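PDB 6Q4S: pentalenene synthase from Streptomyces chartreusis NRRL 3882, which probably converts farnesyl diphosphate to the bicyclic sesquiterpenol 7-epi-alpha-eudesmol by a magnesium-dependent 1,10-cyclization. Local coordinates for residues Val68-Gln82 with Pro118-Leu130. Sequence-based numbering, arbitrary orientation.
Sequences VLMNWFSLAFLFDDQ and PITLAWAEVWKYL
Trp72 meets Val126, Trp123 and Leu130 where segments 68-79 and 118-130 pack roughly antiparallel, their N-to-C directions 141° apart. Its CB lies 3.7 Å from Val126 CG1, which CG also approaches. With CG anti to the backbone N (chi1 -177°), the indole runs beside that of Trp123 in the same sense, the planes 18° apart and displaced so that they barely overlap; Trp72 CD1 comes 3.4 Å from Trp123 CZ3. Trp72 NE1 passes CZ3 and CH2 of Trp123, while Leu130 CD2 sits over Trp72 CD2 and CE2 in a CH-pi contact, 4.1 Å from the centroid of the Trp72 five-membered ring. The Trp72 indole also meets Trp146. Cutting Trp72 back to an alanine would probably open a gap beside Trp123 and take the aromatic face from the Leu130 methyl. Leu75 and Val126 interlock as knobs into holes, Leu75 fitting among Ile119, Ala122, Trp123 and Val126. Ile119 CD1 reaches Phe79 CB at 3.7 Å. One water bridges Asn71 ND2 to Glu125 OE2, a second Gln82 OE1 to Ile119 N; Asn71 OD1 is hydrogen-bonded to His26 ND1, Gln82 NE2 to Leu35 O. The contact joins two helices of the all-alpha class I terpene synthase fold, helix 63-79 leading into the DDXXD motif that starts at Asp80 and probably binds magnesium.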
ATOM      1  N   VAL A  68     -19.255  -9.653   7.991  1.00 36.64           N
ATOM      2  CA  VAL A  68     -18.367  -8.717   7.289  1.00 34.59           C
ATOM      3  C   VAL A  68     -17.394  -9.543   6.427  1.00 34.99           C
ATOM      4  O   VAL A  68     -17.187  -9.229   5.258  1.00 34.37           O
ATOM      5  CB  VAL A  68     -17.610  -7.876   8.322  1.00 37.42           C
ATOM      6  CG1 VAL A  68     -16.457  -7.061   7.681  1.00 39.93           C
ATOM      7  CG2 VAL A  68     -18.570  -6.933   9.012  1.00 40.23           C
ATOM      8  N   LEU A  69     -16.858 -10.628   6.988  1.00 32.15           N
ATOM      9  CA  LEU A  69     -15.948 -11.508   6.233  1.00 29.57           C
ATOM     10  C   LEU A  69     -16.581 -12.176   5.021  1.00 34.22           C
ATOM     11  O   LEU A  69     -15.979 -12.191   3.943  1.00 31.67           O
ATOM     12  CB  LEU A  69     -15.196 -12.462   7.134  1.00 30.51           C
ATOM     13  CG  LEU A  69     -14.218 -11.816   8.102  1.00 31.68           C
ATOM     14  CD1 LEU A  69     -14.020 -12.712   9.309  1.00 35.12           C
ATOM     15  CD2 LEU A  69     -12.862 -11.374   7.505  1.00 36.70           C
ATOM     16  N   MET A  70     -17.805 -12.677   5.142  1.00 27.24           N
ATOM     17  CA  MET A  70     -18.505 -13.215   4.021  1.00 30.51           C
ATOM     18  C   MET A  70     -18.792 -12.138   2.991  1.00 31.75           C
ATOM     19  O   MET A  70     -18.710 -12.377   1.777  1.00 32.11           O
ATOM     20  CB  MET A  70     -19.817 -13.868   4.404  1.00 26.39           C
ATOM     21  CG  MET A  70     -19.619 -15.046   5.380  1.00 30.43           C
ATOM     22  SD  MET A  70     -21.238 -15.743   5.798  1.00 32.64           S
ATOM     23  CE  MET A  70     -20.597 -17.211   6.627  1.00 31.61           C
ATOM     24  N   ASN A  71     -19.179 -10.951   3.467  1.00 31.14           N
ATOM     25  CA  ASN A  71     -19.469  -9.905   2.541  1.00 31.48           C
ATOM     26  C   ASN A  71     -18.160  -9.608   1.667  1.00 29.71           C
ATOM     27  O   ASN A  71     -18.212  -9.515   0.431  1.00 31.01           O
ATOM     28  CB  ASN A  71     -19.973  -8.647   3.287  1.00 30.19           C
ATOM     29  CG  ASN A  71     -21.327  -8.850   3.965  1.00 28.37           C
ATOM     30  OD1 ASN A  71     -22.102  -9.757   3.630  1.00 27.23           O
ATOM     31  ND2 ASN A  71     -21.665  -7.896   4.821  1.00 28.48           N
ATOM     32  N   TRP A  72     -17.076  -9.393   2.347  1.00 31.56           N
ATOM     33  CA  TRP A  72     -15.770  -9.221   1.701  1.00 37.72           C
ATOM     34  C   TRP A  72     -15.397 -10.326   0.717  1.00 38.39           C
ATOM     35  O   TRP A  72     -15.142 -10.058  -0.448  1.00 35.62           O
ATOM     36  CB  TRP A  72     -14.741  -9.178   2.748  1.00 37.71           C
ATOM     37  CG  TRP A  72     -13.387  -8.941   2.272  1.00 34.47           C
ATOM     38  CD1 TRP A  72     -12.975  -8.068   1.319  1.00 40.20           C
ATOM     39  CD2 TRP A  72     -12.252  -9.586   2.746  1.00 36.25           C
ATOM     40  NE1 TRP A  72     -11.613  -8.120   1.174  1.00 34.10           N
ATOM     41  CE2 TRP A  72     -11.139  -9.069   2.027  1.00 36.13           C
ATOM     42  CE3 TRP A  72     -12.044 -10.588   3.687  1.00 34.76           C
ATOM     43  CZ2 TRP A  72      -9.838  -9.459   2.311  1.00 38.33           C
ATOM     44  CZ3 TRP A  72     -10.791 -10.998   3.933  1.00 35.22           C
ATOM     45  CH2 TRP A  72      -9.686 -10.442   3.253  1.00 40.05           C
ATOM     46  N   PHE A  73     -15.448 -11.567   1.189  1.00 38.34           N
ATOM     47  CA  PHE A  73     -15.305 -12.718   0.340  1.00 46.31           C
ATOM     48  C   PHE A  73     -16.085 -12.583  -0.965  1.00 43.35           C
ATOM     49  O   PHE A  73     -15.570 -12.917  -2.004  1.00 39.77           O
ATOM     50  CB  PHE A  73     -15.811 -13.981   1.031  1.00 46.16           C
ATOM     51  CG  PHE A  73     -14.780 -15.000   1.305  1.00 44.82           C
ATOM     52  CD1 PHE A  73     -14.569 -16.020   0.418  1.00 49.89           C
ATOM     53  CD2 PHE A  73     -14.094 -15.021   2.509  1.00 53.18           C
ATOM     54  CE1 PHE A  73     -13.645 -17.005   0.681  1.00 48.00           C
ATOM     55  CE2 PHE A  73     -13.196 -16.046   2.813  1.00 43.58           C
ATOM     56  CZ  PHE A  73     -12.955 -17.010   1.894  1.00 44.97           C
ATOM     57  N   SER A  74     -17.341 -12.162  -0.905  1.00 35.42           N
ATOM     58  CA  SER A  74     -18.117 -12.083  -2.077  1.00 39.29           C
ATOM     59  C   SER A  74     -17.576 -11.063  -3.109  1.00 41.29           C
ATOM     60  O   SER A  74     -17.840 -11.254  -4.305  1.00 39.03           O
ATOM     61  CB  SER A  74     -19.612 -11.780  -1.785  1.00 42.43           C
ATOM     62  OG  SER A  74     -19.827 -10.456  -1.345  1.00 40.56           O
ATOM     63  N   LEU A  75     -16.900  -9.996  -2.636  1.00 41.80           N
ATOM     64  CA  LEU A  75     -16.480  -8.862  -3.490  1.00 42.74           C
ATOM     65  C   LEU A  75     -15.522  -9.336  -4.532  1.00 41.22           C
ATOM     66  O   LEU A  75     -15.730  -9.094  -5.705  1.00 41.25           O
ATOM     67  CB  LEU A  75     -15.830  -7.694  -2.697  1.00 38.65           C
ATOM     68  CG  LEU A  75     -16.862  -7.044  -1.822  1.00 37.85           C
ATOM     69  CD1 LEU A  75     -16.314  -5.920  -0.982  1.00 38.54           C
ATOM     70  CD2 LEU A  75     -18.044  -6.598  -2.636  1.00 41.50           C
ATOM     71  N   ALA A  76     -14.504 -10.033  -4.093  1.00 40.14           N
ATOM     72  CA  ALA A  76     -13.522 -10.554  -4.985  1.00 43.32           C
ATOM     73  C   ALA A  76     -14.110 -11.515  -6.017  1.00 39.95           C
ATOM     74  O   ALA A  76     -13.763 -11.448  -7.173  1.00 39.97           O
ATOM     75  CB  ALA A  76     -12.458 -11.252  -4.187  1.00 46.58           C
ATOM     76  N   PHE A  77     -14.938 -12.453  -5.590  1.00 36.90           N
ATOM     77  CA  PHE A  77     -15.486 -13.448  -6.489  1.00 36.73           C
ATOM     78  C   PHE A  77     -16.556 -12.909  -7.425  1.00 39.08           C
ATOM     79  O   PHE A  77     -16.742 -13.421  -8.514  1.00 42.03           O
ATOM     80  CB  PHE A  77     -16.075 -14.621  -5.710  1.00 42.18           C
ATOM     81  CG  PHE A  77     -15.044 -15.547  -5.123  1.00 42.23           C
ATOM     82  CD1 PHE A  77     -14.350 -15.215  -3.930  1.00 41.10           C
ATOM     83  CD2 PHE A  77     -14.772 -16.774  -5.737  1.00 46.16           C
ATOM     84  CE1 PHE A  77     -13.395 -16.076  -3.397  1.00 42.42           C
ATOM     85  CE2 PHE A  77     -13.806 -17.649  -5.194  1.00 49.94           C
ATOM     86  CZ  PHE A  77     -13.133 -17.305  -4.015  1.00 48.72           C
ATOM     87  N   LEU A  78     -17.285 -11.897  -6.990  1.00 35.01           N
ATOM     88  CA  LEU A  78     -18.268 -11.282  -7.850  1.00 36.10           C
ATOM     89  C   LEU A  78     -17.623 -10.288  -8.793  1.00 39.23           C
ATOM     90  O   LEU A  78     -18.221  -9.933  -9.786  1.00 43.44           O
ATOM     91  CB  LEU A  78     -19.342 -10.587  -7.057  1.00 38.31           C
ATOM     92  CG  LEU A  78     -20.383 -11.602  -6.537  1.00 43.08           C
ATOM     93  CD1 LEU A  78     -21.297 -10.989  -5.507  1.00 44.24           C
ATOM     94  CD2 LEU A  78     -21.152 -12.238  -7.700  1.00 46.14           C
ATOM     95  N   PHE A  79     -16.440  -9.824  -8.451  1.00 36.49           N
ATOM     96  CA  PHE A  79     -15.785  -8.739  -9.190  1.00 38.78           C
ATOM     97  C   PHE A  79     -15.851  -8.898 -10.727  1.00 48.37           C
ATOM     98  O   PHE A  79     -16.596  -8.087 -11.343  1.00 40.99           O
ATOM     99  CB  PHE A  79     -14.394  -8.479  -8.617  1.00 42.58           C
ATOM    100  CG  PHE A  79     -13.612  -7.415  -9.321  1.00 42.34           C
ATOM    101  CD1 PHE A  79     -14.203  -6.348  -9.887  1.00 48.46           C
ATOM    102  CD2 PHE A  79     -12.244  -7.483  -9.316  1.00 50.44           C
ATOM    103  CE1 PHE A  79     -13.443  -5.373 -10.520  1.00 53.64           C
ATOM    104  CE2 PHE A  79     -11.477  -6.514  -9.949  1.00 53.62           C
ATOM    105  CZ  PHE A  79     -12.098  -5.465 -10.574  1.00 45.98           C
ATOM    106  N   ASP A  80     -15.212  -9.905 -11.360  1.00 51.23           N
ATOM    107  CA  ASP A  80     -15.453 -10.127 -12.882  1.00 66.01           C
ATOM    108  C   ASP A  80     -16.904  -9.953 -13.388  1.00 64.73           C
ATOM    109  O   ASP A  80     -17.176  -9.270 -14.391  1.00 53.84           O
ATOM    110  CB  ASP A  80     -14.935 -11.475 -13.433  1.00 71.24           C
ATOM    111  CG  ASP A  80     -14.672 -12.494 -12.354  1.00 80.71           C
ATOM    112  OD1 ASP A  80     -15.659 -12.930 -11.695  1.00 77.41           O
ATOM    113  OD2 ASP A  80     -13.466 -12.814 -12.152  1.00 81.83           O
ATOM    114  N   ASP A  81     -17.831 -10.521 -12.629  1.00 71.40           N
ATOM    115  CA  ASP A  81     -19.252 -10.584 -13.012  1.00 72.46           C
ATOM    116  C   ASP A  81     -20.008  -9.232 -12.867  1.00 65.15           C
ATOM    117  O   ASP A  81     -21.187  -9.153 -13.161  1.00 58.51           O
ATOM    118  CB  ASP A  81     -19.961 -11.760 -12.265  1.00 74.74           C
ATOM    119  CG  ASP A  81     -19.193 -13.124 -12.413  1.00 78.14           C
ATOM    120  OD1 ASP A  81     -18.212 -13.195 -13.185  1.00 90.81           O
ATOM    121  OD2 ASP A  81     -19.545 -14.116 -11.752  1.00 79.12           O
ATOM    122  N   GLN A  82     -19.339  -8.156 -12.471  1.00 64.90           N
ATOM    123  CA  GLN A  82     -20.003  -6.852 -12.381  1.00 67.06           C
ATOM    124  C   GLN A  82     -20.111  -6.128 -13.732  1.00 68.51           C
ATOM    125  O   GLN A  82     -20.849  -5.144 -13.828  1.00 73.42           O
ATOM    126  CB  GLN A  82     -19.272  -5.971 -11.355  1.00 64.63           C
ATOM    127  CG  GLN A  82     -19.313  -6.535  -9.938  1.00 64.95           C
ATOM    128  CD  GLN A  82     -20.743  -6.564  -9.378  1.00 57.15           C
ATOM    129  OE1 GLN A  82     -21.298  -5.533  -9.104  1.00 51.62           O
ATOM    130  NE2 GLN A  82     -21.316  -7.736  -9.230  1.00 48.81           N
ATOM    131  N   PRO A 118     -21.712  -0.548  -7.813  1.00 46.74           N
ATOM    132  CA  PRO A 118     -22.061  -1.356  -6.649  1.00 41.75           C
ATOM    133  C   PRO A 118     -20.840  -1.938  -5.911  1.00 35.59           C
ATOM    134  O   PRO A 118     -20.766  -1.855  -4.677  1.00 37.36           O
ATOM    135  CB  PRO A 118     -22.928  -2.481  -7.267  1.00 46.06           C
ATOM    136  CG  PRO A 118     -23.565  -1.826  -8.444  1.00 47.96           C
ATOM    137  CD  PRO A 118     -22.528  -0.887  -8.994  1.00 44.09           C
ATOM    138  N   ILE A 119     -19.891  -2.523  -6.635  1.00 36.07           N
ATOM    139  CA  ILE A 119     -18.717  -3.120  -5.989  1.00 36.59           C
ATOM    140  C   ILE A 119     -17.866  -2.113  -5.177  1.00 36.29           C
ATOM    141  O   ILE A 119     -17.426  -2.431  -4.065  1.00 32.77           O
ATOM    142  CB  ILE A 119     -17.876  -3.903  -6.971  1.00 47.41           C
ATOM    143  CG1 ILE A 119     -16.894  -4.799  -6.212  1.00 50.70           C
ATOM    144  CG2 ILE A 119     -17.078  -2.993  -7.893  1.00 48.81           C
ATOM    145  CD1 ILE A 119     -16.631  -6.052  -7.000  1.00 53.81           C
ATOM    146  N   THR A 120     -17.713  -0.869  -5.670  1.00 37.88           N
ATOM    147  CA  THR A 120     -16.799   0.089  -5.008  1.00 33.30           C
ATOM    148  C   THR A 120     -17.470   0.642  -3.781  1.00 33.00           C
ATOM    149  O   THR A 120     -16.838   0.836  -2.759  1.00 31.28           O
ATOM    150  CB  THR A 120     -16.293   1.195  -5.946  1.00 30.70           C
ATOM    151  OG1 THR A 120     -17.363   2.006  -6.498  1.00 30.10           O
ATOM    152  CG2 THR A 120     -15.511   0.577  -7.075  1.00 34.15           C
ATOM    153  N   LEU A 121     -18.781   0.847  -3.873  1.00 33.25           N
ATOM    154  CA  LEU A 121     -19.555   1.246  -2.697  1.00 32.53           C
ATOM    155  C   LEU A 121     -19.588   0.177  -1.640  1.00 30.54           C
ATOM    156  O   LEU A 121     -19.465   0.493  -0.464  1.00 36.27           O
ATOM    157  CB  LEU A 121     -20.990   1.628  -3.117  1.00 39.24           C
ATOM    158  CG  LEU A 121     -21.025   2.875  -4.039  1.00 41.56           C
ATOM    159  CD1 LEU A 121     -22.331   2.871  -4.847  1.00 43.76           C
ATOM    160  CD2 LEU A 121     -20.853   4.183  -3.274  1.00 37.71           C
ATOM    161  N   ALA A 122     -19.745  -1.074  -2.051  1.00 31.05           N
ATOM    162  CA  ALA A 122     -19.719  -2.209  -1.147  1.00 33.09           C
ATOM    163  C   ALA A 122     -18.399  -2.283  -0.459  1.00 35.60           C
ATOM    164  O   ALA A 122     -18.338  -2.439   0.766  1.00 33.94           O
ATOM    165  CB  ALA A 122     -20.022  -3.500  -1.862  1.00 32.77           C
ATOM    166  N   TRP A 123     -17.318  -2.177  -1.228  1.00 34.26           N
ATOM    167  CA  TRP A 123     -15.998  -2.200  -0.609  1.00 30.87           C
ATOM    168  C   TRP A 123     -15.737  -1.016   0.286  1.00 29.44           C
ATOM    169  O   TRP A 123     -15.165  -1.189   1.352  1.00 33.34           O
ATOM    170  CB  TRP A 123     -14.907  -2.373  -1.685  1.00 31.74           C
ATOM    171  CG  TRP A 123     -13.496  -2.408  -1.210  1.00 32.45           C
ATOM    172  CD1 TRP A 123     -12.485  -1.641  -1.728  1.00 31.49           C
ATOM    173  CD2 TRP A 123     -12.885  -3.213  -0.165  1.00 29.99           C
ATOM    174  NE1 TRP A 123     -11.301  -1.945  -1.109  1.00 29.57           N
ATOM    175  CE2 TRP A 123     -11.514  -2.889  -0.141  1.00 29.92           C
ATOM    176  CE3 TRP A 123     -13.352  -4.171   0.728  1.00 34.69           C
ATOM    177  CZ2 TRP A 123     -10.598  -3.468   0.769  1.00 31.77           C
ATOM    178  CZ3 TRP A 123     -12.441  -4.753   1.632  1.00 36.66           C
ATOM    179  CH2 TRP A 123     -11.080  -4.379   1.659  1.00 36.17           C
ATOM    180  N   ALA A 124     -16.128   0.193  -0.086  1.00 31.27           N
ATOM    181  CA  ALA A 124     -15.922   1.280   0.872  1.00 32.71           C
ATOM    182  C   ALA A 124     -16.564   0.980   2.230  1.00 36.25           C
ATOM    183  O   ALA A 124     -15.996   1.330   3.309  1.00 39.08           O
ATOM    184  CB  ALA A 124     -16.407   2.600   0.337  1.00 33.28           C
ATOM    185  N   GLU A 125     -17.719   0.308   2.201  1.00 39.30           N
ATOM    186  CA  GLU A 125     -18.403  -0.090   3.446  1.00 37.71           C
ATOM    187  C   GLU A 125     -17.632  -1.129   4.212  1.00 31.60           C
ATOM    188  O   GLU A 125     -17.370  -0.907   5.363  1.00 35.95           O
ATOM    189  CB  GLU A 125     -19.846  -0.599   3.189  1.00 39.06           C
ATOM    190  CG  GLU A 125     -20.543  -1.015   4.500  1.00 44.60           C
ATOM    191  CD  GLU A 125     -21.824  -1.821   4.278  1.00 50.47           C
ATOM    192  OE1 GLU A 125     -22.791  -1.175   3.827  1.00 55.86           O
ATOM    193  OE2 GLU A 125     -21.822  -3.064   4.541  1.00 42.47           O
ATOM    194  N   VAL A 126     -17.219  -2.202   3.529  1.00 32.70           N
ATOM    195  CA  VAL A 126     -16.558  -3.326   4.149  1.00 33.22           C
ATOM    196  C   VAL A 126     -15.267  -2.935   4.768  1.00 33.49           C
ATOM    197  O   VAL A 126     -14.947  -3.414   5.860  1.00 34.74           O
ATOM    198  CB  VAL A 126     -16.440  -4.540   3.193  1.00 35.48           C
ATOM    199  CG1 VAL A 126     -15.457  -5.614   3.633  1.00 34.71           C
ATOM    200  CG2 VAL A 126     -17.813  -5.121   2.929  1.00 39.63           C
ATOM    201  N   TRP A 127     -14.509  -2.077   4.091  1.00 34.47           N
ATOM    202  CA  TRP A 127     -13.188  -1.674   4.587  1.00 30.51           C
ATOM    203  C   TRP A 127     -13.284  -0.909   5.905  1.00 28.99           C
ATOM    204  O   TRP A 127     -12.516  -1.131   6.783  1.00 30.21           O
ATOM    205  CB  TRP A 127     -12.409  -0.830   3.552  1.00 32.21           C
ATOM    206  CG  TRP A 127     -11.177  -0.217   4.134  1.00 27.62           C
ATOM    207  CD1 TRP A 127     -10.973   1.095   4.403  1.00 30.02           C
ATOM    208  CD2 TRP A 127     -10.023  -0.902   4.607  1.00 29.90           C
ATOM    209  NE1 TRP A 127      -9.754   1.289   4.993  1.00 28.70           N
ATOM    210  CE2 TRP A 127      -9.140   0.072   5.125  1.00 29.30           C
ATOM    211  CE3 TRP A 127      -9.649  -2.238   4.662  1.00 28.63           C
ATOM    212  CZ2 TRP A 127      -7.908  -0.246   5.653  1.00 28.23           C
ATOM    213  CZ3 TRP A 127      -8.435  -2.544   5.220  1.00 27.67           C
ATOM    214  CH2 TRP A 127      -7.558  -1.548   5.661  1.00 31.63           C
ATOM    215  N   LYS A 128     -14.296  -0.090   6.064  1.00 30.24           N
ATOM    216  CA  LYS A 128     -14.546   0.583   7.313  1.00 32.09           C
ATOM    217  C   LYS A 128     -14.687  -0.402   8.475  1.00 32.78           C
ATOM    218  O   LYS A 128     -14.081  -0.205   9.537  1.00 32.78           O
ATOM    219  CB  LYS A 128     -15.793   1.436   7.150  1.00 40.49           C
ATOM    220  CG  LYS A 128     -16.211   2.183   8.430  1.00 43.55           C
ATOM    221  CD  LYS A 128     -17.370   3.125   8.125  1.00 49.03           C
ATOM    222  CE  LYS A 128     -18.582   2.345   7.588  1.00 55.31           C
ATOM    223  NZ  LYS A 128     -19.754   3.258   7.409  1.00 71.29           N
ATOM    224  N   TYR A 129     -15.404  -1.511   8.268  1.00 29.87           N
ATOM    225  CA  TYR A 129     -15.458  -2.555   9.334  1.00 31.34           C
ATOM    226  C   TYR A 129     -14.216  -3.393   9.484  1.00 31.81           C
ATOM    227  O   TYR A 129     -13.806  -3.735  10.593  1.00 31.71           O
ATOM    228  CB  TYR A 129     -16.624  -3.482   9.081  1.00 36.41           C
ATOM    229  CG  TYR A 129     -17.966  -2.777   9.225  1.00 46.36           C
ATOM    230  CD1 TYR A 129     -18.320  -2.164  10.420  1.00 57.11           C
ATOM    231  CD2 TYR A 129     -18.867  -2.707   8.159  1.00 53.32           C
ATOM    232  CE1 TYR A 129     -19.544  -1.522  10.564  1.00 63.85           C
ATOM    233  CE2 TYR A 129     -20.096  -2.080   8.303  1.00 63.58           C
ATOM    234  CZ  TYR A 129     -20.415  -1.481   9.501  1.00 62.69           C
ATOM    235  OH  TYR A 129     -21.610  -0.847   9.649  1.00 70.70           O
ATOM    236  N   LEU A 130     -13.650  -3.811   8.345  1.00 34.66           N
ATOM    237  CA  LEU A 130     -12.467  -4.661   8.383  1.00 30.57           C
ATOM    238  C   LEU A 130     -11.307  -3.931   9.022  1.00 32.88           C
ATOM    239  O   LEU A 130     -10.506  -4.535   9.759  1.00 34.12           O
ATOM    240  CB  LEU A 130     -12.171  -5.076   6.947  1.00 34.20           C
ATOM    241  CG  LEU A 130     -11.512  -6.369   6.610  1.00 41.35           C
ATOM    242  CD1 LEU A 130     -12.360  -7.540   7.066  1.00 35.56           C
ATOM    243  CD2 LEU A 130     -11.332  -6.411   5.095  1.00 43.77           C
TER
HETATM  244  O   HOH W   1     -20.483  -5.342   5.672  1.00 46.62           O
HETATM  245  O   HOH W   2     -20.200  -3.025  -9.306  1.00 41.86           O